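Local atomic coordinates of uroporphyrinogen-III synthetase (Pseudomonas syringae pv. tomato, PDB entry 3RE1), a protein that probably catalyses the cyclization of the linear tetrapyrrole hydroxymethylbilane to uroporphyrinogen III, a step in porphyrin biosynthesis. Residues L65-V70 and R143-R148; D218-P223 and G239-I244. All blocks are in the same frame, centred on the assembly; numbering follows the deposited sequence.

How the interactions relate
Uroporphyrinogen-III synthases are built from two alpha/beta domains joined by a two-stranded linker, and the two contacts fall on opposite sides of the chain's centre, their own centres about 40 Å apart. Interaction 1 joins neighbouring parallel strands inside the mixed sheet and is largely buried; an aromatic ring, aliphatic side chains and direct backbone bonds do the work. Interaction 2, partly buried, lies where two loops lead into neighbouring strands at one margin of the five-stranded parallel sheet. There an arginine lies over the backbone, one direct backbone bond is made, and a water ties together three main-chain groups. The two share no strand or helix.

Interaction 1 of 2, residues L65-V70 and R143-R148; sequences LNYSAV and RVLIMR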
loop_
_atom_site.group_PDB
_atom_site.type_symbol
_atom_site.label_atom_id
_atom_site.label_comp_id
_atom_site.label_asym_id
_atom_site.label_seq_id
_atom_site.Cartn_x
_atom_site.Cartn_y
_atom_site.Cartn_z
ATOM N N LEU A 65 8.452 -21.338 -13.339
ATOM C CA LEU A 65 9.457 -21.232 -14.377
ATOM C C LEU A 65 8.866 -20.870 -15.719
ATOM O O LEU A 65 9.583 -20.441 -16.612
ATOM C CB LEU A 65 10.255 -22.524 -14.494
ATOM C CG LEU A 65 10.979 -23.020 -13.240
ATOM C CD1 LEU A 65 11.867 -24.216 -13.638
ATOM C CD2 LEU A 65 11.786 -21.921 -12.580
ATOM N N ASN A 66 7.555 -21.031 -15.854
ATOM C CA ASN A 66 6.854 -20.604 -17.065
ATOM C C ASN A 66 7.103 -19.114 -17.347
ATOM O O ASN A 66 7.028 -18.646 -18.498
ATOM C CB ASN A 66 5.340 -20.845 -16.950
ATOM C CG ASN A 66 4.950 -22.231 -17.396
ATOM O OD1 ASN A 66 5.732 -22.882 -18.091
ATOM N ND2 ASN A 66 3.750 -22.702 -17.002
ATOM N N TYR A 67 7.390 -18.378 -16.296
ATOM C CA TYR A 67 7.632 -16.951 -16.429
ATOM C C TYR A 67 9.128 -16.666 -16.425
ATOM O O TYR A 67 9.915 -17.378 -15.794
ATOM C CB TYR A 67 6.947 -16.177 -15.273
ATOM C CG TYR A 67 5.452 -16.415 -15.254
ATOM C CD1 TYR A 67 4.582 -15.617 -15.985
ATOM C CD2 TYR A 67 4.928 -17.460 -14.566
ATOM C CE1 TYR A 67 3.240 -15.871 -16.034
ATOM C CE2 TYR A 67 3.580 -17.715 -14.578
ATOM C CZ TYR A 67 2.731 -16.933 -15.315
ATOM O OH TYR A 67 1.364 -17.196 -15.290
ATOM N N SER A 68 9.484 -15.585 -17.108
ATOM C CA SER A 68 10.834 -15.090 -17.172
ATOM C C SER A 68 11.134 -14.283 -15.940
ATOM O O SER A 68 12.289 -14.160 -15.559
ATOM C CB SER A 68 10.974 -14.184 -18.402
ATOM O OG SER A 68 10.541 -14.859 -19.572
ATOM N N ALA A 69 10.098 -13.711 -15.329
ATOM C CA ALA A 69 10.292 -12.872 -14.140
ATOM C C ALA A 69 9.077 -12.801 -13.262
ATOM O O ALA A 69 7.952 -12.862 -13.749
ATOM C CB ALA A 69 10.744 -11.448 -14.523
ATOM N N VAL A 70 9.323 -12.653 -11.957
ATOM C CA VAL A 70 8.274 -12.525 -10.979
ATOM C C VAL A 70 8.434 -11.207 -10.261
ATOM O O VAL A 70 9.498 -10.936 -9.724
ATOM C CB VAL A 70 8.357 -13.626 -9.915
ATOM C CG1 VAL A 70 7.379 -13.335 -8.790
ATOM C CG2 VAL A 70 8.050 -14.940 -10.523
ATOM N N ARG A 143 6.962 -13.776 -20.460
ATOM C CA ARG A 143 5.865 -13.305 -19.639
ATOM C C ARG A 143 6.348 -13.010 -18.219
ATOM O O ARG A 143 7.374 -13.485 -17.797
ATOM C CB ARG A 143 4.726 -14.329 -19.599
ATOM C CG ARG A 143 4.344 -14.899 -20.936
ATOM C CD ARG A 143 3.097 -14.276 -21.539
ATOM N NE ARG A 143 1.890 -14.549 -20.756
ATOM C CZ ARG A 143 0.675 -14.118 -21.080
ATOM N NH1 ARG A 143 0.466 -13.400 -22.182
ATOM N NH2 ARG A 143 -0.338 -14.405 -20.297
ATOM N N VAL A 144 5.601 -12.205 -17.484
ATOM C CA VAL A 144 5.972 -11.916 -16.110
ATOM C C VAL A 144 4.790 -12.176 -15.205
ATOM O O VAL A 144 3.648 -11.998 -15.612
ATOM C CB VAL A 144 6.420 -10.478 -15.917
ATOM C CG1 VAL A 144 7.570 -10.166 -16.831
ATOM C CG2 VAL A 144 5.249 -9.539 -16.186
ATOM N N LEU A 145 5.059 -12.640 -13.993
ATOM C CA LEU A 145 3.977 -12.950 -13.062
ATOM C C LEU A 145 4.031 -11.919 -11.987
ATOM O O LEU A 145 5.114 -11.617 -11.476
ATOM C CB LEU A 145 4.150 -14.338 -12.426
ATOM C CG LEU A 145 3.050 -14.743 -11.439
ATOM C CD1 LEU A 145 1.699 -14.802 -12.122
ATOM C CD2 LEU A 145 3.342 -16.073 -10.938
ATOM N N ILE A 146 2.882 -11.350 -11.657
ATOM C CA ILE A 146 2.841 -10.279 -10.651
ATOM C C ILE A 146 2.011 -10.781 -9.494
ATOM O O ILE A 146 0.825 -11.172 -9.658
ATOM C CB ILE A 146 2.218 -8.949 -11.224
ATOM C CG1 ILE A 146 3.174 -8.346 -12.249
ATOM C CG2 ILE A 146 1.931 -7.953 -10.117
ATOM C CD1 ILE A 146 2.606 -7.190 -13.078
ATOM N N MET A 147 2.635 -10.816 -8.325
ATOM C CA MET A 147 1.928 -11.274 -7.128
ATOM C C MET A 147 1.487 -10.046 -6.343
ATOM O O MET A 147 2.295 -9.156 -6.018
ATOM C CB MET A 147 2.834 -12.186 -6.321
ATOM C CG MET A 147 3.065 -13.529 -7.023
ATOM S SD MET A 147 4.066 -14.659 -6.104
ATOM C CE MET A 147 4.706 -15.642 -7.427
ATOM N N ARG A 148 0.190 -9.977 -6.068
ATOM C CA ARG A 148 -0.343 -8.836 -5.373
ATOM C C ARG A 148 -1.690 -9.131 -4.729
ATOM O O ARG A 148 -2.064 -10.297 -4.546
ATOM C CB ARG A 148 -0.455 -7.645 -6.346
ATOM C CG ARG A 148 -0.715 -8.010 -7.780
ATOM C CD ARG A 148 -2.165 -8.060 -8.149
ATOM N NE ARG A 148 -2.525 -6.940 -9.026
ATOM C CZ ARG A 148 -3.722 -6.785 -9.589
ATOM N NH1 ARG A 148 -4.699 -7.672 -9.383
ATOM N NH2 ARG A 148 -3.952 -5.741 -10.352
HETATM O O HOH W 1 8.612 -16.554 -19.943
#
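Strand 69-72 runs parallel to strand 143-148 within the mixed sheet of this alpha/beta fold, Val-70 pairing with Leu-145 at a CA-CA distance of 4.8 Å. The amide of Leu-145 gives a fairly straight bond to Ala-69 O (N to O 2.9 Å, 162° at the hydrogen). One step earlier, Ser-68 N donates to Arg-143 O at 3.1 Å, extending the link into the loop before the strand. There water 1 accepts from Arg-143 N and donates to Asn-66 O, so a small polar serine, whose OG lies 2.6 Å from this water, suits the site.

Tyr-67 turns one ring face to Leu-145. Tyr-67 CG stands beside its backbone N (chi1 -59°), and the ring receives Leu-145 CB almost centrally, a CH-pi contact 3.7 Å from the centroid, while CD1 of Leu-145 reaches the CZ-OH end and CD2 the CE2 side. The Tyr-67 phenol reaches Asp-168 by a weak hydrogen bond, and the same carboxylate forms a salt bridge with Arg-143. Ile-60 of helix 54-62 touches both Tyr-67 and Leu-145. Flexible Met-147 extends its chain so that CE meets Val-70 CG1 at 3.8 Å.

Interaction 2 of 2, residues D218-P223 and G239-I244; sequences DLAGLP and GARNVI
Arg-241 lays one face of its guanidinium over the peptide between Ala-220 and Gly-221, with Gly-221 N 3.5 Å above the plane and nearer its rim. NH1 comes to 3.3 Å from Gly-221 CA, an approach that leaves no room for a side chain there and makes glycine fitting. On the same face Ala-220 CB lies 3.8 Å from NH2, which also makes a weak hydrogen bond to Pro-217 O. The main chains meet directly as well: Arg-241 N donates to Ala-220 O at 3.1 Å, nearly straight at the hydrogen (172°) though tilted from the carbonyl plane. Water 2 donates to that same oxygen and to Leu-222 O, and accepts from Asn-242 N at 2.7 Å, thus bridging the two backbones beside their direct bond.

Farther on, the side chain of Asn-242 leans across Pro-223: CG set opposite the backbone N (chi1 -171°) carries ND2 to 3.4 Å from Pro-223 CG, on the compact, apolar proline ring. Apolar Ile-244 suits its buried place in strand 243-245.

Residues 219-222 form a type I beta turn leading from helix 216-219 toward strand 224-226. Gly-239, its positive phi suited to glycine, ends helix 229-238 in a Schellman motif; beyond it the chain enters strand 243-245, which lies parallel to 224-226 at the sheet margin.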
loop_
_atom_site.group_PDB
_atom_site.type_symbol
_atom_site.label_atom_id
_atom_site.label_comp_id
_atom_site.label_asym_id
_atom_site.label_seq_id
_atom_site.Cartn_x
_atom_site.Cartn_y
_atom_site.Cartn_z
ATOM N N ASP A 218 -17.614 18.711 6.302
ATOM C CA ASP A 218 -16.900 19.487 7.306
ATOM C C ASP A 218 -15.496 18.948 7.571
ATOM O O ASP A 218 -14.548 19.731 7.733
ATOM C CB ASP A 218 -17.700 19.564 8.598
ATOM C CG ASP A 218 -18.863 20.556 8.502
ATOM O OD1 ASP A 218 -18.604 21.763 8.210
ATOM O OD2 ASP A 218 -20.021 20.115 8.732
ATOM N N LEU A 219 -15.367 17.621 7.575
ATOM C CA LEU A 219 -14.056 16.970 7.691
ATOM C C LEU A 219 -13.193 17.346 6.498
ATOM O O LEU A 219 -11.958 17.347 6.607
ATOM C CB LEU A 219 -14.187 15.446 7.743
ATOM C CG LEU A 219 -15.079 14.887 8.849
ATOM C CD1 LEU A 219 -15.282 13.420 8.643
ATOM C CD2 LEU A 219 -14.477 15.174 10.223
ATOM N N ALA A 220 -13.852 17.665 5.376
ATOM C CA ALA A 220 -13.169 17.961 4.130
ATOM C C ALA A 220 -12.226 19.153 4.233
ATOM O O ALA A 220 -11.307 19.285 3.418
ATOM C CB ALA A 220 -14.167 18.162 3.008
ATOM N N GLY A 221 -12.434 20.000 5.234
ATOM C CA GLY A 221 -11.574 21.164 5.401
ATOM C C GLY A 221 -10.307 20.900 6.195
ATOM O O GLY A 221 -9.379 21.712 6.155
ATOM N N LEU A 222 -10.259 19.768 6.903
ATOM C CA LEU A 222 -9.087 19.382 7.713
ATOM C C LEU A 222 -7.917 18.973 6.852
ATOM O O LEU A 222 -8.097 18.488 5.745
ATOM C CB LEU A 222 -9.435 18.219 8.631
ATOM C CG LEU A 222 -10.561 18.569 9.590
ATOM C CD1 LEU A 222 -11.200 17.295 10.145
ATOM C CD2 LEU A 222 -9.986 19.482 10.686
ATOM N N PRO A 223 -6.695 19.180 7.343
ATOM C CA PRO A 223 -5.542 18.785 6.542
ATOM C C PRO A 223 -5.597 17.313 6.265
ATOM O O PRO A 223 -5.757 16.516 7.181
ATOM C CB PRO A 223 -4.358 19.139 7.426
ATOM C CG PRO A 223 -4.862 20.383 8.154
ATOM C CD PRO A 223 -6.304 20.012 8.493
ATOM N N GLY A 239 -13.583 16.588 -3.014
ATOM C CA GLY A 239 -13.857 17.832 -2.336
ATOM C C GLY A 239 -12.948 18.225 -1.185
ATOM O O GLY A 239 -13.131 19.280 -0.579
ATOM N N ALA A 240 -11.978 17.387 -0.853
ATOM C CA ALA A 240 -11.006 17.765 0.150
ATOM C C ALA A 240 -10.387 19.112 -0.296
ATOM O O ALA A 240 -9.968 19.269 -1.458
ATOM C CB ALA A 240 -9.940 16.679 0.256
ATOM N N ARG A 241 -10.340 20.082 0.607
ATOM C CA ARG A 241 -9.797 21.399 0.255
ATOM C C ARG A 241 -8.333 21.636 0.670
ATOM O O ARG A 241 -7.704 22.593 0.228
ATOM C CB ARG A 241 -10.673 22.494 0.844
ATOM C CG ARG A 241 -12.156 22.307 0.621
ATOM C CD ARG A 241 -12.960 23.049 1.714
ATOM N NE ARG A 241 -14.179 22.312 2.025
ATOM C CZ ARG A 241 -14.735 22.241 3.232
ATOM N NH1 ARG A 241 -14.183 22.875 4.256
ATOM N NH2 ARG A 241 -15.848 21.528 3.414
ATOM N N ASN A 242 -7.801 20.781 1.531
ATOM C CA ASN A 242 -6.434 20.948 2.013
ATOM C C ASN A 242 -5.675 19.626 1.917
ATOM O O ASN A 242 -5.473 18.952 2.911
ATOM C CB ASN A 242 -6.429 21.480 3.455
ATOM C CG ASN A 242 -5.020 21.872 3.925
ATOM O OD1 ASN A 242 -4.093 21.939 3.106
ATOM N ND2 ASN A 242 -4.843 22.103 5.246
ATOM N N VAL A 243 -5.273 19.261 0.707
ATOM C CA VAL A 243 -4.612 17.995 0.470
ATOM C C VAL A 243 -3.103 18.132 0.540
ATOM O O VAL A 243 -2.507 18.918 -0.188
ATOM C CB VAL A 243 -5.009 17.400 -0.882
ATOM C CG1 VAL A 243 -4.319 16.035 -1.080
ATOM C CG2 VAL A 243 -6.540 17.289 -0.958
ATOM N N ILE A 244 -2.497 17.349 1.423
ATOM C CA ILE A 244 -1.066 17.415 1.633
ATOM C C ILE A 244 -0.427 16.166 1.097
ATOM O O ILE A 244 -0.628 15.077 1.626
ATOM C CB ILE A 244 -0.717 17.595 3.152
ATOM C CG1 ILE A 244 -1.324 18.920 3.670
ATOM C CG2 ILE A 244 0.809 17.519 3.365
ATOM C CD1 ILE A 244 -2.803 18.855 3.967
HETATM O O HOH W 2 -8.370 18.534 2.836
#